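Local coordinates for fibronectin type III domain-containing protein (Simiduia agarivorans, PDB 6P2K) that probably cleaves the glucan backbone of xyloglucan-type polysaccharides as a family 74 glycoside hydrolase and binds zinc ions, at residues Gln16-Ala27 against Arg334-Trp345; Ile102-Gly110 against Val166-Asn177. All coordinates share one frame; numbering follows the deposited sequence.

Interaction 1 of 2, residues Gln16-Ala27 against Arg334-Trp345; sequences QVQDVVADPNQA and RFAHYTPVTGGW. With ZN (zinc ion), chain Q.
A metal-bound amide lies flat on a guanidinium group: Gln16 and Arg334 stack with their planes only 10° apart, and Gln16 CD sits 3.5 Å above the plane of the Arg334 guanidinium, over its centre. The long side chain of Gln16, with CG anti to the backbone N (chi1 -180°), carries OE1 to the zinc ion at 2.1 Å. Three waters and Asp124 complete the metal's shell. The arginine is pinned by its NE, which donates to Val17 O at 2.9 Å, and by a salt bridge from NH2 to Asp123.

Further along, the Phe335 ring presents a face to the backbone of the opposite strand: Asp19 CA stands 3.8 Å from the Phe335 centroid in a CH-pi contact. Val17 CG1 and Val20 CG2 pack against the outer ring carbons CE2 and CZ. The next aromatic residue, His337, meets Asp19 OD1 edge-on, but its NE2 bond there is weak; on the other side of the imidazole, ND1 pairs with Glu269.

At the far end Trp345 is touched from both sides. Ala27 CA lies over its five-membered ring, 3.4 Å from the Trp345 centroid, in a CH-pi contact, while Ala22 CB meets CZ2 on the other side, toward the rim of the indole, and also touches Pro340 CD. The indole is fixed in rotation by NE1, which donates to Asp23 O at 2.8 Å in the ring plane (159°). Beside it, Ala27 N donates to Gly343 O, in the type I' turn Thr342-Trp345.

The strands 17-22 and 336-338 head the first and last four-stranded sheets of the N-terminal seven-bladed beta-propeller in this GH74 module, so their meeting closes the ring of blades.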
loop_
_atom_site.group_PDB
_atom_site.type_symbol
_atom_site.label_atom_id
_atom_site.label_comp_id
_atom_site.label_asym_id
_atom_site.label_seq_id
_atom_site.Cartn_x
_atom_site.Cartn_y
_atom_site.Cartn_z
ATOM N N GLN B 16 -7.203 -38.991 -19.269
ATOM C CA GLN B 16 -8.416 -39.791 -19.138
ATOM C C GLN B 16 -8.091 -41.188 -18.621
ATOM O O GLN B 16 -7.231 -41.884 -19.166
ATOM C CB GLN B 16 -9.136 -39.873 -20.486
ATOM C CG GLN B 16 -10.426 -40.681 -20.467
ATOM C CD GLN B 16 -11.195 -40.591 -21.779
ATOM O OE1 GLN B 16 -10.991 -41.395 -22.696
ATOM N NE2 GLN B 16 -12.086 -39.609 -21.873
ATOM N N VAL B 17 -8.773 -41.586 -17.551
ATOM C CA VAL B 17 -8.532 -42.860 -16.886
ATOM C C VAL B 17 -9.577 -43.858 -17.360
ATOM O O VAL B 17 -10.776 -43.549 -17.385
ATOM C CB VAL B 17 -8.568 -42.705 -15.356
ATOM C CG1 VAL B 17 -8.323 -44.044 -14.681
ATOM C CG2 VAL B 17 -7.539 -41.683 -14.904
ATOM N N GLN B 18 -9.127 -45.055 -17.739
ATOM C CA GLN B 18 -10.036 -46.059 -18.278
ATOM C C GLN B 18 -10.698 -46.889 -17.188
ATOM O O GLN B 18 -11.905 -47.142 -17.257
ATOM C CB GLN B 18 -9.293 -46.974 -19.253
ATOM C CG GLN B 18 -8.544 -46.225 -20.337
ATOM C CD GLN B 18 -9.469 -45.406 -21.219
ATOM O OE1 GLN B 18 -10.311 -45.952 -21.932
ATOM N NE2 GLN B 18 -9.318 -44.085 -21.171
ATOM N N ASP B 19 -9.941 -47.304 -16.173
ATOM C CA ASP B 19 -10.489 -48.166 -15.135
ATOM C C ASP B 19 -9.499 -48.273 -13.986
ATOM O O ASP B 19 -8.299 -48.037 -14.148
ATOM C CB ASP B 19 -10.811 -49.560 -15.681
ATOM C CG ASP B 19 -11.912 -50.245 -14.905
ATOM O OD1 ASP B 19 -12.494 -49.604 -14.006
ATOM O OD2 ASP B 19 -12.196 -51.425 -15.195
ATOM N N VAL B 20 -10.031 -48.625 -12.817
ATOM C CA VAL B 20 -9.243 -49.044 -11.664
ATOM C C VAL B 20 -9.870 -50.333 -11.155
ATOM O O VAL B 20 -11.061 -50.355 -10.823
ATOM C CB VAL B 20 -9.207 -47.977 -10.556
ATOM C CG1 VAL B 20 -8.555 -48.540 -9.304
ATOM C CG2 VAL B 20 -8.470 -46.735 -11.037
ATOM N N VAL B 21 -9.081 -51.404 -11.108
ATOM C CA VAL B 21 -9.587 -52.743 -10.833
ATOM C C VAL B 21 -8.939 -53.270 -9.561
ATOM O O VAL B 21 -7.708 -53.285 -9.445
ATOM C CB VAL B 21 -9.321 -53.698 -12.010
ATOM C CG1 VAL B 21 -9.993 -55.041 -11.759
ATOM C CG2 VAL B 21 -9.809 -53.083 -13.313
ATOM N N ALA B 22 -9.767 -53.725 -8.625
ATOM C CA ALA B 22 -9.262 -54.287 -7.383
ATOM C C ALA B 22 -8.898 -55.754 -7.562
ATOM O O ALA B 22 -9.584 -56.503 -8.265
ATOM C CB ALA B 22 -10.297 -54.141 -6.269
ATOM N N ASP B 23 -7.803 -56.156 -6.928
ATOM C CA ASP B 23 -7.406 -57.554 -6.847
ATOM C C ASP B 23 -8.308 -58.233 -5.823
ATOM O O ASP B 23 -8.248 -57.904 -4.630
ATOM C CB ASP B 23 -5.927 -57.670 -6.458
ATOM C CG ASP B 23 -5.407 -59.104 -6.484
ATOM O OD1 ASP B 23 -6.215 -60.057 -6.426
ATOM O OD2 ASP B 23 -4.172 -59.277 -6.549
ATOM N N PRO B 24 -9.161 -59.171 -6.244
ATOM C CA PRO B 24 -10.033 -59.848 -5.271
ATOM C C PRO B 24 -9.275 -60.701 -4.269
ATOM O O PRO B 24 -9.830 -61.020 -3.209
ATOM C CB PRO B 24 -10.946 -60.705 -6.157
ATOM C CG PRO B 24 -10.136 -60.958 -7.384
ATOM C CD PRO B 24 -9.337 -59.699 -7.607
ATOM N N ASN B 25 -8.026 -61.071 -4.562
ATOM C CA ASN B 25 -7.257 -61.919 -3.661
ATOM C C ASN B 25 -6.550 -61.138 -2.563
ATOM O O ASN B 25 -6.253 -61.712 -1.510
ATOM C CB ASN B 25 -6.217 -62.722 -4.446
ATOM C CG ASN B 25 -6.814 -63.459 -5.625
ATOM O OD1 ASN B 25 -7.516 -64.454 -5.457
ATOM N ND2 ASN B 25 -6.534 -62.974 -6.831
ATOM N N GLN B 26 -6.272 -59.852 -2.776
ATOM C CA GLN B 26 -5.459 -59.070 -1.850
ATOM C C GLN B 26 -6.103 -57.706 -1.655
ATOM O O GLN B 26 -6.166 -56.912 -2.599
ATOM C CB GLN B 26 -4.034 -58.901 -2.372
ATOM C CG GLN B 26 -3.287 -60.170 -2.700
ATOM C CD GLN B 26 -1.940 -59.860 -3.308
ATOM O OE1 GLN B 26 -0.902 -60.020 -2.665
ATOM N NE2 GLN B 26 -1.948 -59.384 -4.548
ATOM N N ALA B 27 -6.546 -57.419 -0.435
ATOM C CA ALA B 27 -7.065 -56.091 -0.141
ATOM C C ALA B 27 -5.963 -55.048 -0.288
ATOM O O ALA B 27 -4.796 -55.309 0.013
ATOM C CB ALA B 27 -7.656 -56.053 1.265
ATOM N N ARG B 334 -16.650 -41.889 -15.179
ATOM C CA ARG B 334 -16.632 -42.733 -16.367
ATOM C C ARG B 334 -16.282 -44.182 -16.055
ATOM O O ARG B 334 -16.276 -45.012 -16.969
ATOM C CB ARG B 334 -15.667 -42.171 -17.419
ATOM C CG ARG B 334 -14.318 -41.722 -16.889
ATOM C CD ARG B 334 -13.361 -41.407 -18.031
ATOM N NE ARG B 334 -13.057 -42.584 -18.844
ATOM C CZ ARG B 334 -13.510 -42.784 -20.080
ATOM N NH1 ARG B 334 -14.301 -41.889 -20.659
ATOM N NH2 ARG B 334 -13.174 -43.883 -20.739
ATOM N N PHE B 335 -15.982 -44.496 -14.799
ATOM C CA PHE B 335 -16.012 -45.864 -14.305
ATOM C C PHE B 335 -16.303 -45.803 -12.817
ATOM O O PHE B 335 -16.021 -44.801 -12.155
ATOM C CB PHE B 335 -14.700 -46.619 -14.566
ATOM C CG PHE B 335 -13.530 -46.089 -13.786
ATOM C CD1 PHE B 335 -13.302 -46.494 -12.479
ATOM C CD2 PHE B 335 -12.650 -45.195 -14.364
ATOM C CE1 PHE B 335 -12.234 -46.002 -11.761
ATOM C CE2 PHE B 335 -11.574 -44.709 -13.651
ATOM C CZ PHE B 335 -11.371 -45.109 -12.347
ATOM N N ALA B 336 -16.852 -46.894 -12.291
ATOM C CA ALA B 336 -17.157 -46.968 -10.869
ATOM C C ALA B 336 -17.366 -48.424 -10.491
ATOM O O ALA B 336 -18.200 -49.105 -11.094
ATOM C CB ALA B 336 -18.398 -46.138 -10.528
ATOM N N HIS B 337 -16.623 -48.892 -9.493
ATOM C CA HIS B 337 -16.682 -50.283 -9.072
ATOM C C HIS B 337 -16.761 -50.380 -7.558
ATOM O O HIS B 337 -16.088 -49.632 -6.840
ATOM C CB HIS B 337 -15.462 -51.065 -9.563
ATOM C CG HIS B 337 -15.335 -51.102 -11.052
ATOM N ND1 HIS B 337 -16.181 -51.839 -11.853
ATOM C CD2 HIS B 337 -14.459 -50.497 -11.887
ATOM C CE1 HIS B 337 -15.832 -51.685 -13.118
ATOM N NE2 HIS B 337 -14.791 -50.872 -13.166
ATOM N N TYR B 338 -17.589 -51.305 -7.083
ATOM C CA TYR B 338 -17.552 -51.698 -5.685
ATOM C C TYR B 338 -16.299 -52.524 -5.413
ATOM O O TYR B 338 -15.745 -53.163 -6.312
ATOM C CB TYR B 338 -18.790 -52.519 -5.328
ATOM C CG TYR B 338 -20.101 -51.763 -5.335
ATOM C CD1 TYR B 338 -20.394 -50.821 -4.357
ATOM C CD2 TYR B 338 -21.054 -52.007 -6.314
ATOM C CE1 TYR B 338 -21.601 -50.144 -4.357
ATOM C CE2 TYR B 338 -22.267 -51.340 -6.319
ATOM C CZ TYR B 338 -22.532 -50.407 -5.339
ATOM O OH TYR B 338 -23.732 -49.735 -5.339
ATOM N N THR B 339 -15.853 -52.512 -4.160
ATOM C CA THR B 339 -14.742 -53.367 -3.783
ATOM C C THR B 339 -15.212 -54.818 -3.672
ATOM O O THR B 339 -16.383 -55.081 -3.379
ATOM C CB THR B 339 -14.127 -52.921 -2.455
ATOM O OG1 THR B 339 -15.127 -52.932 -1.426
ATOM C CG2 THR B 339 -13.526 -51.526 -2.573
ATOM N N PRO B 340 -14.323 -55.778 -3.923
ATOM C CA PRO B 340 -14.689 -57.185 -3.731
ATOM C C PRO B 340 -15.019 -57.475 -2.275
ATOM O O PRO B 340 -14.692 -56.710 -1.365
ATOM C CB PRO B 340 -13.434 -57.948 -4.175
ATOM C CG PRO B 340 -12.671 -56.985 -5.031
ATOM C CD PRO B 340 -12.975 -55.621 -4.495
ATOM N N VAL B 341 -15.687 -58.611 -2.063
ATOM C CA VAL B 341 -15.974 -59.081 -0.712
ATOM C C VAL B 341 -14.893 -60.011 -0.182
ATOM O O VAL B 341 -14.855 -60.277 1.031
ATOM C CB VAL B 341 -17.340 -59.793 -0.664
ATOM C CG1 VAL B 341 -18.442 -58.848 -1.096
ATOM C CG2 VAL B 341 -17.323 -61.014 -1.561
ATOM N N THR B 342 -14.013 -60.510 -1.045
ATOM C CA THR B 342 -12.949 -61.417 -0.651
ATOM C C THR B 342 -11.660 -60.648 -0.367
ATOM O O THR B 342 -11.569 -59.435 -0.568
ATOM C CB THR B 342 -12.703 -62.459 -1.744
ATOM O OG1 THR B 342 -12.549 -61.797 -3.005
ATOM C CG2 THR B 342 -13.868 -63.430 -1.826
ATOM N N GLY B 343 -10.657 -61.379 0.114
ATOM C CA GLY B 343 -9.318 -60.849 0.275
ATOM C C GLY B 343 -9.114 -59.898 1.431
ATOM O O GLY B 343 -8.029 -59.318 1.546
ATOM N N GLY B 344 -10.108 -59.720 2.297
ATOM C CA GLY B 344 -10.004 -58.764 3.379
ATOM C C GLY B 344 -10.400 -57.351 3.020
ATOM O O GLY B 344 -10.151 -56.434 3.815
ATOM N N TRP B 345 -10.998 -57.140 1.852
ATOM C CA TRP B 345 -11.407 -55.803 1.450
ATOM C C TRP B 345 -12.535 -55.304 2.341
ATOM O O TRP B 345 -13.419 -56.069 2.736
ATOM C CB TRP B 345 -11.877 -55.802 -0.005
ATOM C CG TRP B 345 -10.787 -55.726 -1.032
ATOM C CD1 TRP B 345 -10.223 -56.770 -1.705
ATOM C CD2 TRP B 345 -10.149 -54.539 -1.525
ATOM N NE1 TRP B 345 -9.266 -56.309 -2.578
ATOM C CE2 TRP B 345 -9.201 -54.944 -2.487
ATOM C CE3 TRP B 345 -10.281 -53.176 -1.239
ATOM C CZ2 TRP B 345 -8.389 -54.033 -3.167
ATOM C CZ3 TRP B 345 -9.475 -52.272 -1.916
ATOM C CH2 TRP B 345 -8.540 -52.707 -2.866
HETATM ZN ZN ZN Q . -10.885 -42.375 -24.504
HETATM O O HOH W 1 -13.902 -46.023 -18.423
HETATM O O HOH W 2 -9.072 -41.323 -24.668
HETATM O O HOH W 3 -12.205 -40.954 -25.313
HETATM O O HOH W 4 -11.519 -44.318 -23.990
#

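Interaction 2 of 2, residues Ile102-Gly110 against Val166-Asn177; sequences IASIAFKPG and VYSVVFDQSNAN
Pro109 fits into a hollow made by Phe171, Gln173 and Ala176. Its CD lies 3.6 Å from Phe171 CD2 and also reaches Ala176 CB, while the Gln173 amide flanks its CG. The counterpart is the Phe171 ring, which rises from the other strand against the backbone of Phe107 and Lys108. One face of the ring receives Phe107 O, 3.1 Å from Phe171 CD1, together with Lys108 CA, 3.8 Å from the Phe171 centroid in a CH-pi contact. Ala106 CB abuts the ring edge. The Ala106 methyl also meets Val169, whose CG1, anti to the backbone N (chi1 169°), approaches that CB to 3.8 Å.

Lys108 runs extended past Ala176, with its CG touching the Ala176 CB, and ends on Asn177: NZ donates to Asn177 OD1 at 3.0 Å, meeting the carbonyl from above its plane. At the other end water takes part: one molecule lies between Ala103 O and Tyr167 O.

The two strands run nearly parallel, 4° apart and 6.4 Å between axes, yet they meet through side chains rather than backbone hydrogen bonds. Each is the outermost strand of its own antiparallel sheet: 102-108 pairs with 114-119, and 166-171 with 179-183, whose Val179 and Leu181 flank Val169. Behind 102-108, Phe107 and Ile105 lean on strand 60-66 of the preceding blade.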
loop_
_atom_site.group_PDB
_atom_site.type_symbol
_atom_site.label_atom_id
_atom_site.label_comp_id
_atom_site.label_asym_id
_atom_site.label_seq_id
_atom_site.Cartn_x
_atom_site.Cartn_y
_atom_site.Cartn_z
ATOM N N ILE B 102 -9.625 -55.647 -26.880
ATOM C CA ILE B 102 -10.376 -56.345 -25.841
ATOM C C ILE B 102 -10.574 -55.410 -24.658
ATOM O O ILE B 102 -9.619 -54.774 -24.196
ATOM C CB ILE B 102 -9.660 -57.637 -25.409
ATOM C CG1 ILE B 102 -9.591 -58.602 -26.582
ATOM C CG2 ILE B 102 -10.365 -58.302 -24.241
ATOM C CD1 ILE B 102 -8.627 -59.693 -26.356
ATOM N N ALA B 103 -11.813 -55.343 -24.159
ATOM C CA ALA B 103 -12.161 -54.431 -23.079
ATOM C C ALA B 103 -12.932 -55.098 -21.945
ATOM O O ALA B 103 -13.477 -54.391 -21.091
ATOM C CB ALA B 103 -12.974 -53.252 -23.621
ATOM N N SER B 104 -12.991 -56.429 -21.904
ATOM C CA SER B 104 -13.687 -57.131 -20.833
ATOM C C SER B 104 -13.046 -58.495 -20.625
ATOM O O SER B 104 -12.781 -59.211 -21.595
ATOM C CB SER B 104 -15.179 -57.302 -21.151
ATOM O OG SER B 104 -15.722 -56.148 -21.766
ATOM N N ILE B 105 -12.798 -58.848 -19.364
ATOM C CA ILE B 105 -12.340 -60.186 -18.996
ATOM C C ILE B 105 -13.138 -60.638 -17.781
ATOM O O ILE B 105 -13.253 -59.899 -16.797
ATOM C CB ILE B 105 -10.828 -60.230 -18.692
ATOM C CG1 ILE B 105 -10.029 -59.521 -19.786
ATOM C CG2 ILE B 105 -10.358 -61.669 -18.556
ATOM C CD1 ILE B 105 -8.860 -58.714 -19.257
ATOM N N ALA B 106 -13.693 -61.848 -17.847
ATOM C CA ALA B 106 -14.520 -62.374 -16.771
ATOM C C ALA B 106 -14.218 -63.849 -16.559
ATOM O O ALA B 106 -14.043 -64.602 -17.523
ATOM C CB ALA B 106 -16.014 -62.182 -17.067
ATOM N N PHE B 107 -14.167 -64.256 -15.294
ATOM C CA PHE B 107 -13.887 -65.631 -14.908
ATOM C C PHE B 107 -15.162 -66.331 -14.450
ATOM O O PHE B 107 -16.137 -65.698 -14.037
ATOM C CB PHE B 107 -12.842 -65.681 -13.789
ATOM C CG PHE B 107 -11.523 -65.067 -14.158
ATOM C CD1 PHE B 107 -11.297 -63.715 -13.972
ATOM C CD2 PHE B 107 -10.508 -65.844 -14.686
ATOM C CE1 PHE B 107 -10.085 -63.148 -14.307
ATOM C CE2 PHE B 107 -9.294 -65.282 -15.023
ATOM C CZ PHE B 107 -9.082 -63.932 -14.833
ATOM N N LYS B 108 -15.137 -67.654 -14.518
ATOM C CA LYS B 108 -16.278 -68.446 -14.075
ATOM C C LYS B 108 -16.209 -68.650 -12.564
ATOM O O LYS B 108 -15.142 -68.983 -12.039
ATOM C CB LYS B 108 -16.303 -69.793 -14.790
ATOM C CG LYS B 108 -17.423 -70.723 -14.355
ATOM C CD LYS B 108 -17.546 -71.903 -15.310
ATOM C CE LYS B 108 -18.353 -73.036 -14.699
ATOM N NZ LYS B 108 -18.405 -74.226 -15.598
ATOM N N PRO B 109 -17.306 -68.443 -11.838
ATOM C CA PRO B 109 -17.282 -68.670 -10.388
ATOM C C PRO B 109 -17.009 -70.133 -10.067
ATOM O O PRO B 109 -17.658 -71.035 -10.599
ATOM C CB PRO B 109 -18.685 -68.242 -9.938
ATOM C CG PRO B 109 -19.173 -67.332 -11.025
ATOM C CD PRO B 109 -18.591 -67.887 -12.289
ATOM N N GLY B 110 -16.032 -70.360 -9.192
ATOM C CA GLY B 110 -15.643 -71.696 -8.803
ATOM C C GLY B 110 -14.592 -72.342 -9.679
ATOM O O GLY B 110 -14.002 -73.350 -9.268
ATOM N N VAL B 166 -18.396 -54.838 -27.233
ATOM C CA VAL B 166 -18.930 -55.466 -26.030
ATOM C C VAL B 166 -18.483 -54.649 -24.828
ATOM O O VAL B 166 -17.299 -54.306 -24.703
ATOM C CB VAL B 166 -18.473 -56.929 -25.902
ATOM C CG1 VAL B 166 -18.969 -57.522 -24.590
ATOM C CG2 VAL B 166 -18.973 -57.744 -27.082
ATOM N N TYR B 167 -19.424 -54.335 -23.940
ATOM C CA TYR B 167 -19.147 -53.479 -22.795
ATOM C C TYR B 167 -18.951 -54.248 -21.496
ATOM O O TYR B 167 -18.068 -53.894 -20.708
ATOM C CB TYR B 167 -20.272 -52.453 -22.627
ATOM C CG TYR B 167 -20.343 -51.468 -23.772
ATOM C CD1 TYR B 167 -19.380 -50.478 -23.923
ATOM C CD2 TYR B 167 -21.369 -51.532 -24.708
ATOM C CE1 TYR B 167 -19.439 -49.578 -24.971
ATOM C CE2 TYR B 167 -21.436 -50.634 -25.760
ATOM C CZ TYR B 167 -20.470 -49.660 -25.887
ATOM O OH TYR B 167 -20.530 -48.765 -26.930
ATOM N N SER B 168 -19.734 -55.296 -21.244
ATOM C CA SER B 168 -19.559 -56.058 -20.015
ATOM C C SER B 168 -19.928 -57.518 -20.236
ATOM O O SER B 168 -20.674 -57.868 -21.155
ATOM C CB SER B 168 -20.377 -55.465 -18.858
ATOM O OG SER B 168 -21.607 -54.931 -19.312
ATOM N N VAL B 169 -19.375 -58.366 -19.370
ATOM C CA VAL B 169 -19.601 -59.808 -19.363
ATOM C C VAL B 169 -19.697 -60.231 -17.905
ATOM O O VAL B 169 -18.735 -60.065 -17.148
ATOM C CB VAL B 169 -18.468 -60.578 -20.069
ATOM C CG1 VAL B 169 -18.599 -62.071 -19.814
ATOM C CG2 VAL B 169 -18.459 -60.282 -21.563
ATOM N N VAL B 170 -20.848 -60.768 -17.500
ATOM C CA VAL B 170 -21.121 -61.029 -16.091
ATOM C C VAL B 170 -21.704 -62.427 -15.928
ATOM O O VAL B 170 -22.684 -62.781 -16.595
ATOM C CB VAL B 170 -22.065 -59.969 -15.492
ATOM C CG1 VAL B 170 -23.314 -59.816 -16.349
ATOM C CG2 VAL B 170 -22.425 -60.324 -14.056
ATOM N N PHE B 171 -21.108 -63.210 -15.032
ATOM C CA PHE B 171 -21.597 -64.538 -14.694
ATOM C C PHE B 171 -22.695 -64.462 -13.635
ATOM O O PHE B 171 -22.854 -63.463 -12.928
ATOM C CB PHE B 171 -20.461 -65.418 -14.174
ATOM C CG PHE B 171 -19.579 -65.978 -15.248
ATOM C CD1 PHE B 171 -18.607 -65.193 -15.844
ATOM C CD2 PHE B 171 -19.710 -67.298 -15.651
ATOM C CE1 PHE B 171 -17.788 -65.710 -16.829
ATOM C CE2 PHE B 171 -18.894 -67.821 -16.635
ATOM C CZ PHE B 171 -17.932 -67.026 -17.226
ATOM N N ASP B 172 -23.453 -65.553 -13.528
ATOM C CA ASP B 172 -24.429 -65.737 -12.459
ATOM C C ASP B 172 -23.723 -66.440 -11.305
ATOM O O ASP B 172 -23.340 -67.608 -11.422
ATOM C CB ASP B 172 -25.630 -66.539 -12.961
ATOM C CG ASP B 172 -26.668 -66.810 -11.874
ATOM O OD1 ASP B 172 -26.451 -66.431 -10.704
ATOM O OD2 ASP B 172 -27.724 -67.395 -12.197
ATOM N N GLN B 173 -23.562 -65.733 -10.185
ATOM C CA GLN B 173 -22.850 -66.296 -9.043
ATOM C C GLN B 173 -23.542 -67.528 -8.474
ATOM O O GLN B 173 -22.884 -68.340 -7.814
ATOM C CB GLN B 173 -22.694 -65.242 -7.945
ATOM C CG GLN B 173 -21.852 -64.038 -8.342
ATOM C CD GLN B 173 -20.404 -64.396 -8.598
ATOM O OE1 GLN B 173 -19.767 -65.065 -7.786
ATOM N NE2 GLN B 173 -19.876 -63.954 -9.735
ATOM N N SER B 174 -24.843 -67.689 -8.712
ATOM C CA SER B 174 -25.601 -68.796 -8.140
ATOM C C SER B 174 -25.694 -70.010 -9.059
ATOM O O SER B 174 -26.178 -71.060 -8.623
ATOM C CB SER B 174 -27.009 -68.322 -7.759
ATOM O OG SER B 174 -27.019 -67.763 -6.456
ATOM N N ASN B 175 -25.263 -69.889 -10.316
ATOM C CA ASN B 175 -25.070 -71.052 -11.186
ATOM C C ASN B 175 -24.080 -70.637 -12.265
ATOM O O ASN B 175 -24.440 -69.895 -13.185
ATOM C CB ASN B 175 -26.381 -71.536 -11.789
ATOM C CG ASN B 175 -26.210 -72.813 -12.595
ATOM O OD1 ASN B 175 -25.294 -73.599 -12.354
ATOM N ND2 ASN B 175 -27.102 -73.028 -13.555
ATOM N N ALA B 176 -22.851 -71.147 -12.164
ATOM C CA ALA B 176 -21.703 -70.573 -12.858
ATOM C C ALA B 176 -21.738 -70.744 -14.370
ATOM O O ALA B 176 -20.947 -70.091 -15.058
ATOM C CB ALA B 176 -20.418 -71.182 -12.298
ATOM N N ASN B 177 -22.605 -71.594 -14.909
ATOM C CA ASN B 177 -22.663 -71.773 -16.353
ATOM C C ASN B 177 -23.618 -70.797 -17.029
ATOM O O ASN B 177 -23.781 -70.855 -18.251
ATOM C CB ASN B 177 -23.046 -73.218 -16.686
ATOM C CG ASN B 177 -21.971 -74.204 -16.274
ATOM O OD1 ASN B 177 -20.996 -74.419 -16.996
ATOM N ND2 ASN B 177 -22.152 -74.821 -15.113
HETATM O O HOH W 5 -15.861 -52.882 -21.570
HETATM O O HOH W 6 -15.055 -55.828 -24.073
#

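How the interactions relate
Both contacts set the first strands of neighbouring propeller blades against each other, without sharing a strand: interaction 2 joins two blades that follow one another in sequence, whereas interaction 1 joins the first to the last, across 306 intervening residues. Their centres lie 15 Å apart, and their nearest atoms about 7 Å, without touching. Each is partly buried, with several buried residues beside a more exposed turn. Interaction 1 is the more polar and the more extensive, 820 against 558 Å², with a zinc site at one end and several direct hydrogen bonds; interaction 2 relies on interlocking apolar shapes, with one direct hydrogen bond, from a lysine, near the turn and water at its start.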